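Local coordinates for proto-oncogene tyrosine-protein kinase receptor Ret (Danio rerio, PDB 7AMK), which acts as a receptor tyrosine kinase whose cadherin-like extracellular domains take part in assembly with GDNF and its co-receptor GFR alpha 1, at residues A[259-264]-A[315-320]; A[336-341]-A[350-355]; A[379-384]-A[439-444]. The protein carries 4 engineered substitutions. One frame throughout, in Å; residues are numbered along the deposited sequence.

Contact 1 of 3, residues A[259-264]-A[315-320]. With CA (calcium ion), chain N.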
loop_
_atom_site.group_PDB
_atom_site.type_symbol
_atom_site.label_atom_id
_atom_site.label_comp_id
_atom_site.label_asym_id
_atom_site.label_seq_id
_atom_site.Cartn_x
_atom_site.Cartn_y
_atom_site.Cartn_z
ATOM N N LEU A 259 -10.332 -5.770 9.125
ATOM C CA LEU A 259 -11.679 -6.074 9.584
ATOM C C LEU A 259 -12.488 -4.785 9.695
ATOM O O LEU A 259 -11.997 -3.760 10.190
ATOM C CB LEU A 259 -11.657 -6.818 10.926
ATOM C CG LEU A 259 -11.263 -8.299 10.913
ATOM C CD1 LEU A 259 -11.175 -8.862 12.326
ATOM C CD2 LEU A 259 -12.241 -9.121 10.083
ATOM N N PHE A 260 -13.728 -4.848 9.224
ATOM C CA PHE A 260 -14.638 -3.713 9.181
ATOM C C PHE A 260 -15.692 -3.871 10.261
ATOM O O PHE A 260 -16.281 -4.947 10.404
ATOM C CB PHE A 260 -15.314 -3.600 7.809
ATOM C CG PHE A 260 -14.366 -3.227 6.705
ATOM C CD1 PHE A 260 -14.022 -1.904 6.493
ATOM C CD2 PHE A 260 -13.797 -4.200 5.911
ATOM C CE1 PHE A 260 -13.137 -1.556 5.483
ATOM C CE2 PHE A 260 -12.912 -3.864 4.905
ATOM C CZ PHE A 260 -12.582 -2.536 4.688
ATOM N N VAL A 261 -15.927 -2.799 11.014
ATOM C CA VAL A 261 -16.967 -2.751 12.031
ATOM C C VAL A 261 -17.868 -1.577 11.695
ATOM O O VAL A 261 -17.380 -0.510 11.314
ATOM C CB VAL A 261 -16.367 -2.627 13.452
ATOM C CG1 VAL A 261 -17.422 -2.166 14.457
ATOM C CG2 VAL A 261 -15.717 -3.961 13.855
ATOM N N TYR A 262 -19.170 -1.776 11.816
ATOM C CA TYR A 262 -20.147 -0.780 11.421
ATOM C C TYR A 262 -20.949 -0.310 12.622
ATOM O O TYR A 262 -21.209 -1.073 13.558
ATOM C CB TYR A 262 -21.099 -1.322 10.344
ATOM C CG TYR A 262 -20.358 -1.884 9.151
ATOM C CD1 TYR A 262 -19.908 -3.206 9.140
ATOM C CD2 TYR A 262 -20.082 -1.090 8.042
ATOM C CE1 TYR A 262 -19.215 -3.717 8.041
ATOM C CE2 TYR A 262 -19.397 -1.583 6.962
ATOM C CZ TYR A 262 -18.963 -2.892 6.950
ATOM O OH TYR A 262 -18.277 -3.357 5.840
ATOM N N ASP A 263 -21.335 0.964 12.585
ATOM C CA ASP A 263 -22.129 1.551 13.662
ATOM C C ASP A 263 -23.089 2.548 13.028
ATOM O O ASP A 263 -22.653 3.466 12.326
ATOM C CB ASP A 263 -21.218 2.225 14.703
ATOM C CG ASP A 263 -21.936 2.557 16.001
ATOM O OD1 ASP A 263 -23.041 3.117 15.958
ATOM O OD2 ASP A 263 -21.387 2.262 17.076
ATOM N N ARG A 264 -24.392 2.361 13.251
ATOM C CA ARG A 264 -25.371 3.227 12.604
ATOM C C ARG A 264 -25.348 4.654 13.133
ATOM O O ARG A 264 -25.858 5.558 12.455
ATOM C CB ARG A 264 -26.770 2.634 12.749
ATOM C CG ARG A 264 -26.884 1.305 12.033
ATOM C CD ARG A 264 -28.310 0.775 11.990
ATOM N NE ARG A 264 -28.349 -0.497 11.267
ATOM C CZ ARG A 264 -28.437 -0.623 9.948
ATOM N NH1 ARG A 264 -28.538 0.434 9.154
ATOM N NH2 ARG A 264 -28.423 -1.843 9.411
ATOM N N HIS A 315 -15.897 1.532 10.539
ATOM C CA HIS A 315 -14.584 1.399 11.170
ATOM C C HIS A 315 -13.725 0.375 10.426
ATOM O O HIS A 315 -14.225 -0.652 9.966
ATOM C CB HIS A 315 -14.700 0.989 12.648
ATOM C CG HIS A 315 -15.426 1.982 13.496
ATOM N ND1 HIS A 315 -14.773 2.919 14.271
ATOM C CD2 HIS A 315 -16.754 2.175 13.710
ATOM C CE1 HIS A 315 -15.664 3.646 14.925
ATOM N NE2 HIS A 315 -16.873 3.219 14.594
ATOM N N GLU A 316 -12.424 0.649 10.324
ATOM C CA GLU A 316 -11.462 -0.282 9.741
ATOM C C GLU A 316 -10.393 -0.614 10.767
ATOM O O GLU A 316 -9.741 0.289 11.309
ATOM C CB GLU A 316 -10.782 0.291 8.500
ATOM C CG GLU A 316 -11.684 0.678 7.352
ATOM C CD GLU A 316 -10.875 1.096 6.127
ATOM O OE1 GLU A 316 -9.678 0.735 6.061
ATOM O OE2 GLU A 316 -11.428 1.779 5.240
ATOM N N TYR A 317 -10.190 -1.904 11.000
ATOM C CA TYR A 317 -9.161 -2.397 11.907
ATOM C C TYR A 317 -8.146 -3.193 11.095
ATOM O O TYR A 317 -8.513 -4.145 10.397
ATOM C CB TYR A 317 -9.788 -3.261 13.009
ATOM C CG TYR A 317 -10.680 -2.454 13.919
ATOM C CD1 TYR A 317 -10.147 -1.804 15.023
ATOM C CD2 TYR A 317 -12.045 -2.311 13.651
ATOM C CE1 TYR A 317 -10.922 -1.067 15.846
ATOM C CE2 TYR A 317 -12.846 -1.557 14.487
ATOM C CZ TYR A 317 -12.272 -0.932 15.585
ATOM O OH TYR A 317 -13.020 -0.156 16.443
ATOM N N LYS A 318 -6.877 -2.803 11.176
ATOM C CA LYS A 318 -5.837 -3.413 10.356
ATOM C C LYS A 318 -4.705 -3.910 11.247
ATOM O O LYS A 318 -4.158 -3.145 12.038
ATOM C CB LYS A 318 -5.316 -2.410 9.321
ATOM C CG LYS A 318 -6.421 -1.770 8.474
ATOM C CD LYS A 318 -5.867 -0.721 7.519
ATOM N N LEU A 319 -4.354 -5.184 11.128
ATOM C CA LEU A 319 -3.205 -5.695 11.855
ATOM C C LEU A 319 -1.937 -5.207 11.170
ATOM O O LEU A 319 -1.782 -5.361 9.958
ATOM C CB LEU A 319 -3.242 -7.221 11.923
ATOM C CG LEU A 319 -2.121 -7.905 12.724
ATOM C CD1 LEU A 319 -2.055 -7.359 14.147
ATOM C CD2 LEU A 319 -2.297 -9.425 12.736
ATOM N N LYS A 320 -1.040 -4.594 11.939
ATOM C CA LYS A 320 0.161 -3.976 11.387
ATOM C C LYS A 320 1.402 -4.558 12.057
ATOM O O LYS A 320 1.353 -4.962 13.223
ATOM C CB LYS A 320 0.130 -2.450 11.588
ATOM C CG LYS A 320 0.762 -1.650 10.479
ATOM C CD LYS A 320 0.435 -0.175 10.650
HETATM CA CA CA N . -22.926 3.497 18.482
#

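Contact 2 of 3, residues A[336-341]-A[350-355]. With CA (calcium ion), chain N; NAG (2-acetamido-2-deoxy-beta-D-glucopyranose), chain E.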
loop_
_atom_site.group_PDB
_atom_site.type_symbol
_atom_site.label_atom_id
_atom_site.label_comp_id
_atom_site.label_asym_id
_atom_site.label_seq_id
_atom_site.Cartn_x
_atom_site.Cartn_y
_atom_site.Cartn_z
ATOM N N GLY A 336 -7.058 -11.918 19.850
ATOM C CA GLY A 336 -8.325 -11.271 20.095
ATOM C C GLY A 336 -8.163 -9.768 20.222
ATOM O O GLY A 336 -7.127 -9.274 20.680
ATOM N N TYR A 337 -9.199 -9.037 19.789
ATOM C CA TYR A 337 -9.215 -7.578 19.891
ATOM C C TYR A 337 -10.633 -7.136 20.245
ATOM O O TYR A 337 -11.538 -7.229 19.413
ATOM C CB TYR A 337 -8.732 -6.925 18.594
ATOM C CG TYR A 337 -8.436 -5.452 18.743
ATOM C CD1 TYR A 337 -7.255 -5.025 19.331
ATOM C CD2 TYR A 337 -9.339 -4.485 18.302
ATOM C CE1 TYR A 337 -6.978 -3.685 19.478
ATOM C CE2 TYR A 337 -9.073 -3.150 18.445
ATOM C CZ TYR A 337 -7.887 -2.752 19.039
ATOM O OH TYR A 337 -7.584 -1.415 19.187
ATOM N N LEU A 338 -10.822 -6.667 21.480
ATOM C CA LEU A 338 -12.129 -6.239 21.970
ATOM C C LEU A 338 -12.388 -4.794 21.567
ATOM O O LEU A 338 -11.637 -3.892 21.960
ATOM C CB LEU A 338 -12.210 -6.373 23.487
ATOM C CG LEU A 338 -13.551 -5.932 24.051
ATOM C CD1 LEU A 338 -14.610 -6.966 23.725
ATOM C CD2 LEU A 338 -13.429 -5.735 25.531
ATOM N N VAL A 339 -13.448 -4.583 20.788
ATOM C CA VAL A 339 -13.882 -3.256 20.364
ATOM C C VAL A 339 -15.078 -2.847 21.217
ATOM O O VAL A 339 -16.125 -3.501 21.195
ATOM C CB VAL A 339 -14.243 -3.231 18.872
ATOM C CG1 VAL A 339 -14.942 -1.930 18.546
ATOM C CG2 VAL A 339 -12.990 -3.392 17.997
ATOM N N ASN A 340 -14.944 -1.753 21.956
ATOM C CA ASN A 340 -15.941 -1.360 22.950
ATOM C C ASN A 340 -16.501 0.019 22.594
ATOM O O ASN A 340 -15.756 1.000 22.568
ATOM C CB ASN A 340 -15.294 -1.371 24.332
ATOM C CG ASN A 340 -16.254 -1.078 25.461
ATOM O OD1 ASN A 340 -17.361 -0.592 25.262
ATOM N ND2 ASN A 340 -15.808 -1.384 26.680
ATOM N N ASP A 341 -17.800 0.079 22.285
ATOM C CA ASP A 341 -18.537 1.335 22.144
ATOM C C ASP A 341 -18.806 1.884 23.539
ATOM O O ASP A 341 -19.758 1.477 24.208
ATOM C CB ASP A 341 -19.841 1.110 21.386
ATOM C CG ASP A 341 -20.610 2.423 21.107
ATOM O OD1 ASP A 341 -20.295 3.491 21.707
ATOM O OD2 ASP A 341 -21.536 2.357 20.259
ATOM N N THR A 350 -20.161 -4.095 22.726
ATOM C CA THR A 350 -18.812 -4.485 22.331
ATOM C C THR A 350 -18.855 -5.565 21.256
ATOM O O THR A 350 -19.818 -6.328 21.160
ATOM C CB THR A 350 -17.986 -4.989 23.527
ATOM O OG1 THR A 350 -18.628 -6.127 24.107
ATOM C CG2 THR A 350 -17.855 -3.901 24.563
ATOM N N VAL A 351 -17.796 -5.616 20.442
ATOM C CA VAL A 351 -17.558 -6.697 19.489
ATOM C C VAL A 351 -16.136 -7.213 19.676
ATOM O O VAL A 351 -15.181 -6.433 19.805
ATOM C CB VAL A 351 -17.763 -6.262 18.018
ATOM C CG1 VAL A 351 -19.151 -5.738 17.794
ATOM C CG2 VAL A 351 -16.749 -5.193 17.630
ATOM N N LEU A 352 -16.001 -8.532 19.681
ATOM C CA LEU A 352 -14.714 -9.198 19.783
ATOM C C LEU A 352 -14.223 -9.542 18.376
ATOM O O LEU A 352 -14.906 -10.252 17.635
ATOM C CB LEU A 352 -14.847 -10.450 20.654
ATOM C CG LEU A 352 -13.559 -11.200 20.989
ATOM C CD1 LEU A 352 -12.552 -10.279 21.637
ATOM C CD2 LEU A 352 -13.856 -12.383 21.902
ATOM N N LEU A 353 -13.054 -9.031 18.005
ATOM C CA LEU A 353 -12.456 -9.334 16.712
ATOM C C LEU A 353 -11.298 -10.308 16.882
ATOM O O LEU A 353 -10.624 -10.314 17.915
ATOM C CB LEU A 353 -11.954 -8.073 16.018
ATOM C CG LEU A 353 -13.009 -7.023 15.688
ATOM C CD1 LEU A 353 -12.335 -5.797 15.077
ATOM C CD2 LEU A 353 -14.033 -7.640 14.759
ATOM N N HIS A 354 -11.060 -11.114 15.845
ATOM C CA HIS A 354 -10.070 -12.183 15.876
ATOM C C HIS A 354 -9.171 -12.092 14.658
ATOM O O HIS A 354 -9.655 -12.060 13.520
ATOM C CB HIS A 354 -10.728 -13.570 15.909
ATOM C CG HIS A 354 -11.675 -13.763 17.047
ATOM N ND1 HIS A 354 -13.043 -13.732 16.888
ATOM C CD2 HIS A 354 -11.452 -13.977 18.363
ATOM C CE1 HIS A 354 -13.625 -13.929 18.058
ATOM N NE2 HIS A 354 -12.682 -14.078 18.970
ATOM N N PHE A 355 -7.865 -12.077 14.900
ATOM C CA PHE A 355 -6.873 -12.197 13.845
ATOM C C PHE A 355 -6.198 -13.550 14.025
ATOM O O PHE A 355 -5.564 -13.801 15.057
ATOM C CB PHE A 355 -5.879 -11.036 13.881
ATOM C CG PHE A 355 -6.479 -9.710 13.447
ATOM C CD1 PHE A 355 -6.571 -9.384 12.103
ATOM C CD2 PHE A 355 -6.950 -8.793 14.388
ATOM C CE1 PHE A 355 -7.126 -8.167 11.695
ATOM C CE2 PHE A 355 -7.500 -7.579 13.988
ATOM C CZ PHE A 355 -7.590 -7.268 12.633
HETATM CA CA CA N . -22.926 3.497 18.482
HETATM C C1 NAG E . -16.542 -1.147 27.886
HETATM C C2 NAG E . -16.143 -2.079 29.036
HETATM C C3 NAG E . -16.911 -1.705 30.306
HETATM C C4 NAG E . -16.814 -0.217 30.616
HETATM C C5 NAG E . -17.140 0.620 29.379
HETATM C C6 NAG E . -16.910 2.108 29.559
HETATM C C7 NAG E . -15.475 -4.410 28.569
HETATM C C8 NAG E . -14.065 -3.984 28.868
HETATM N N2 NAG E . -16.415 -3.463 28.679
HETATM O O3 NAG E . -16.430 -2.475 31.403
HETATM O O4 NAG E . -17.812 0.088 31.583
HETATM O O5 NAG E . -16.330 0.208 28.273
HETATM O O6 NAG E . -16.078 2.423 30.668
HETATM O O7 NAG E . -15.750 -5.563 28.244
#

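Contact 3 of 3, residues A[379-384]-A[439-444]. With NAG (2-acetamido-2-deoxy-beta-D-glucopyranose), chain G; FUC (alpha-L-fucopyranose), chain B.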
loop_
_atom_site.group_PDB
_atom_site.type_symbol
_atom_site.label_atom_id
_atom_site.label_comp_id
_atom_site.label_asym_id
_atom_site.label_seq_id
_atom_site.Cartn_x
_atom_site.Cartn_y
_atom_site.Cartn_z
ATOM N N ALA A 379 33.464 -7.598 -23.695
ATOM C CA ALA A 379 33.032 -6.957 -22.459
ATOM C C ALA A 379 33.230 -5.446 -22.524
ATOM O O ALA A 379 34.260 -4.957 -22.991
ATOM C CB ALA A 379 33.794 -7.540 -21.267
ATOM N N THR A 380 32.224 -4.712 -22.049
ATOM C CA THR A 380 32.250 -3.258 -21.936
ATOM C C THR A 380 32.040 -2.893 -20.472
ATOM O O THR A 380 30.990 -3.203 -19.900
ATOM C CB THR A 380 31.166 -2.624 -22.814
ATOM O OG1 THR A 380 31.403 -2.968 -24.186
ATOM C CG2 THR A 380 31.150 -1.102 -22.654
ATOM N N THR A 381 33.033 -2.232 -19.877
ATOM C CA THR A 381 32.988 -1.876 -18.462
ATOM C C THR A 381 31.615 -1.348 -18.053
ATOM O O THR A 381 31.071 -0.437 -18.683
ATOM C CB THR A 381 34.067 -0.829 -18.161
ATOM O OG1 THR A 381 35.362 -1.419 -18.321
ATOM C CG2 THR A 381 33.934 -0.312 -16.740
ATOM N N TYR A 382 31.059 -1.938 -16.997
ATOM C CA TYR A 382 29.811 -1.565 -16.321
ATOM C C TYR A 382 28.581 -2.200 -16.962
ATOM O O TYR A 382 27.464 -1.954 -16.491
ATOM C CB TYR A 382 29.608 -0.042 -16.241
ATOM C CG TYR A 382 30.666 0.654 -15.418
ATOM C CD1 TYR A 382 31.297 -0.003 -14.369
ATOM C CD2 TYR A 382 31.038 1.960 -15.695
ATOM C CE1 TYR A 382 32.276 0.632 -13.613
ATOM C CE2 TYR A 382 32.011 2.600 -14.949
ATOM C CZ TYR A 382 32.628 1.936 -13.910
ATOM O OH TYR A 382 33.600 2.580 -13.171
ATOM N N SER A 383 28.740 -3.007 -18.002
ATOM C CA SER A 383 27.608 -3.738 -18.548
ATOM C C SER A 383 27.164 -4.827 -17.576
ATOM O O SER A 383 27.971 -5.654 -17.139
ATOM C CB SER A 383 27.983 -4.355 -19.891
ATOM O OG SER A 383 26.932 -5.179 -20.365
ATOM N N GLN A 384 25.878 -4.830 -17.234
ATOM C CA GLN A 384 25.351 -5.902 -16.400
ATOM C C GLN A 384 25.506 -7.242 -17.105
ATOM O O GLN A 384 25.248 -7.366 -18.306
ATOM C CB GLN A 384 23.882 -5.651 -16.063
ATOM C CG GLN A 384 23.667 -4.519 -15.080
ATOM C CD GLN A 384 22.984 -3.324 -15.700
ATOM O OE1 GLN A 384 23.034 -3.115 -16.915
ATOM N NE2 GLN A 384 22.328 -2.529 -14.863
ATOM N N ASN A 439 33.975 -5.318 -14.785
ATOM C CA ASN A 439 34.760 -4.288 -14.126
ATOM C C ASN A 439 36.002 -3.963 -14.951
ATOM O O ASN A 439 36.005 -2.987 -15.707
ATOM C CB ASN A 439 35.117 -4.734 -12.705
ATOM C CG ASN A 439 36.141 -3.824 -12.042
ATOM O OD1 ASN A 439 36.229 -2.630 -12.353
ATOM N ND2 ASN A 439 36.925 -4.394 -11.125
ATOM N N ASP A 440 37.056 -4.771 -14.826
ATOM C CA ASP A 440 38.313 -4.545 -15.535
ATOM C C ASP A 440 38.339 -5.449 -16.759
ATOM O O ASP A 440 38.396 -6.677 -16.633
ATOM C CB ASP A 440 39.519 -4.816 -14.637
ATOM C CG ASP A 440 40.847 -4.418 -15.294
ATOM O OD1 ASP A 440 40.940 -4.417 -16.543
ATOM O OD2 ASP A 440 41.805 -4.104 -14.556
ATOM N N THR A 441 38.302 -4.840 -17.939
ATOM C CA THR A 441 38.382 -5.587 -19.181
ATOM C C THR A 441 39.816 -5.846 -19.616
ATOM O O THR A 441 40.046 -6.762 -20.415
ATOM C CB THR A 441 37.644 -4.841 -20.295
ATOM O OG1 THR A 441 38.320 -3.606 -20.564
ATOM C CG2 THR A 441 36.196 -4.542 -19.878
ATOM N N LYS A 442 40.776 -5.066 -19.104
ATOM C CA LYS A 442 42.176 -5.243 -19.481
ATOM C C LYS A 442 42.659 -6.653 -19.195
ATOM O O LYS A 442 43.503 -7.177 -19.928
ATOM C CB LYS A 442 43.055 -4.234 -18.740
ATOM N N VAL A 443 42.135 -7.282 -18.139
ATOM C CA VAL A 443 42.568 -8.620 -17.770
ATOM C C VAL A 443 41.985 -9.679 -18.697
ATOM O O VAL A 443 42.496 -10.804 -18.740
ATOM C CB VAL A 443 42.201 -8.902 -16.305
ATOM N N LEU A 444 40.937 -9.347 -19.458
ATOM C CA LEU A 444 40.341 -10.309 -20.381
ATOM C C LEU A 444 41.264 -10.652 -21.541
ATOM O O LEU A 444 41.072 -11.687 -22.186
ATOM C CB LEU A 444 39.021 -9.773 -20.929
ATOM C CG LEU A 444 37.978 -9.442 -19.869
ATOM C CD1 LEU A 444 36.709 -8.872 -20.497
ATOM C CD2 LEU A 444 37.672 -10.682 -19.048
HETATM C C1 NAG G . 37.958 -3.695 -10.406
HETATM C C2 NAG G . 38.399 -4.497 -9.185
HETATM C C3 NAG G . 39.555 -3.799 -8.471
HETATM C C4 NAG G . 40.676 -3.466 -9.448
HETATM C C5 NAG G . 40.129 -2.725 -10.661
HETATM C C6 NAG G . 41.173 -2.503 -11.729
HETATM C C7 NAG G . 36.605 -5.853 -8.223
HETATM C C8 NAG G . 37.041 -6.914 -9.190
HETATM N N2 NAG G . 37.292 -4.708 -8.269
HETATM O O3 NAG G . 40.032 -4.682 -7.460
HETATM O O4 NAG G . 41.628 -2.611 -8.827
HETATM O O5 NAG G . 39.071 -3.482 -11.264
HETATM O O6 NAG G . 40.594 -2.007 -12.929
HETATM O O7 NAG G . 35.671 -6.025 -7.438
HETATM C C1 FUC B . 40.112 -0.663 -12.724
HETATM C C2 FUC B . 40.360 0.170 -14.022
HETATM C C3 FUC B . 39.430 -0.289 -15.171
HETATM C C4 FUC B . 37.963 -0.346 -14.698
HETATM C C5 FUC B . 37.885 -1.216 -13.435
HETATM C C6 FUC B . 36.475 -1.371 -12.848
HETATM O O2 FUC B . 41.739 0.185 -14.437
HETATM O O3 FUC B . 39.503 0.627 -16.255
HETATM O O4 FUC B . 37.480 0.968 -14.424
HETATM O O5 FUC B . 38.737 -0.684 -12.395
#

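Contact 1 of 3, residues A[259-264]-A[315-320]
The shortest polar bond of this pair runs from His315 N to Val261 O, 2.6 Å long with an N-H...O angle of 162°. Val261 O also lies in plane at the edge of the His315 ring, 3.3 Å from His315 CB, so one residue meets this oxygen with both its backbone N-H and the edge of its ring. Val261 N returns a bond to His315 O at 2.9 Å, closing a hydrogen-bonded antiparallel pair; Leu259 and Tyr317 form the next, again with two backbone bonds. Between them Phe260 faces Glu316 as a non-hydrogen-bonded pair. Leu259, Val261, His315 and Tyr317 share the face turned to the second sheet of the cadherin-like sandwich, where strands 279-283 and 350-359 pack on them. There Val261 CG2 comes within 3.8 Å of Tyr317 CE2, while the ring of His298 stacks on Tyr317 and accepts or donates the hydrogen bond at His315 ND1. On the other face Phe260 and Glu316 run side by side in the same direction, with Phe260 CE1 3.3 Å from Glu316 CG and the ring and carboxylate planes 64° apart. Glu316 OE2 then continues to a salt bridge with Arg301. Where the strand 255-263 ends, Asp263 holds CG anti to its backbone N (chi1 -166°) and delivers both carboxylate oxygens to a calcium ion, OD1 at 2.6 Å and OD2 at 2.4 Å; Asp230, Asn232, Asp265, Asn277 and Asp341 complete the protein ligands. His315 NE2 is buried without a modelled partner and stands 5.2 Å from Asp263 OD2. The carboxylate may polarise the imidazole, although calcium should offset much of that influence, and the backbone pairing ties the metal-binding strand end to a hydrophobic core.

Contact 2 of 3, residues A[336-341]-A[350-355]
Val339 directs CG1 anti to its backbone N (chi1 169°), whereas Val351 has CG1 anti to its carbonyl carbon (chi1 -58°), which leaves CG2 between the backbone N and that carbon; these settings leave the two valines side by side, with Val339 CB only 3.4 Å from Val351 CG2, tighter than ordinary van der Waals contact. Val339 CG2 meets Leu353 CD1 at 3.8 Å, crossing it at a slant. Both strands belong to a beta hairpin, 331-341 with 350-359, in the cadherin-like sandwich, and this valine-leucine face packs on strands 255-263 and 312-321 of the other sheet. Two reciprocal pairs of backbone bonds, Tyr337 with Leu353 and Val339 with Val351, set the register; Val339 N to Val351 O measures 2.7 Å. The opposite face has a different chemistry. Thr350 puts its CG2 against the amide of Asn340, 3.4 Å from Asn340 CG, and Leu338 CD1 comes to 3.9 Å from Thr350 CB. Asn340 ND2 carries an N-linked sugar through a 1.4 Å bond to NAG C1, and the acetamido oxygen O7 of that sugar rests 3.6 Å from Leu338 CD2. One residue further on, Asp341 OD2 binds the calcium ion at 2.5 Å.

Contact 3 of 3, residues A[379-384]-A[439-444]
Thr381, the residue that reaches across to Asn439, also lays its CG2 over one face of the neighbouring Tyr382 ring, 3.4 Å above the plane and over the ring centre, a CH-pi contact. The second flat group, the Asn439 amide, is occupied by sugar: its ND2 is joined to NAG C1 at 1.4 Å and makes a weak hydrogen bond to Trp421 O. A fucose is attached through O6 of that NAG; its modelled approach to Asn439 OD1 is too short to be trusted. With OG1 of Thr381 beside the backbone N (chi1 -67°) and CG2 anti to that N, one side chain serves both neighbours: the hydroxyl donates to Asn439 O at 3.1 Å, the donor tilted 24° from the carbonyl plane, while the methyl stays on the ring. Thr381 and Tyr382 are the central residues of a type II beta turn, in which Tyr382 takes a positive phi of 86°. Thr441 crosses Thr381 at about a right angle and sets its CG2 3.6 Å from Thr381 OG1 and 3.7 Å from Ala379 O. Beyond it Ala379 CB lies 3.3 Å from Leu444 CD1, closer than usual for two carbons. With alanine replacing Thr381, both the hydroxyl and the ring-covering methyl are gone, which would probably leave Asn439 O without this donor and the Tyr382 ring freer to turn. The contact thus joins two loops of the fourth cadherin-like domain by a single side-chain hydrogen bond and a small apolar patch, and the Asn439 carbonyl that accepts the bond belongs to the very residue bearing the glycan.

Overall arrangement
Contacts 1 and 2 are strand pairs from the two facing sheets of one cadherin-like sandwich, their centres 10 Å apart. Their interior faces meet directly: Tyr317 OH lies 3.4 Å from Val339 CG1, and Tyr317 CD2 lies 3.8 Å from Leu353 CD1. At one end of the sandwich the two sheets converge on a shared calcium ion, where Asp263 OD2 and Asp341 OD2 come to 3.2 Å, a closeness of like charges that the metal probably makes tolerable. Contact 3 belongs to the next cadherin-like domain, with nearest atoms about 33 Å from contact 1 and about 40 Å from contact 2. It shares with contact 2 an N-glycosylated asparagine, but it has no metal.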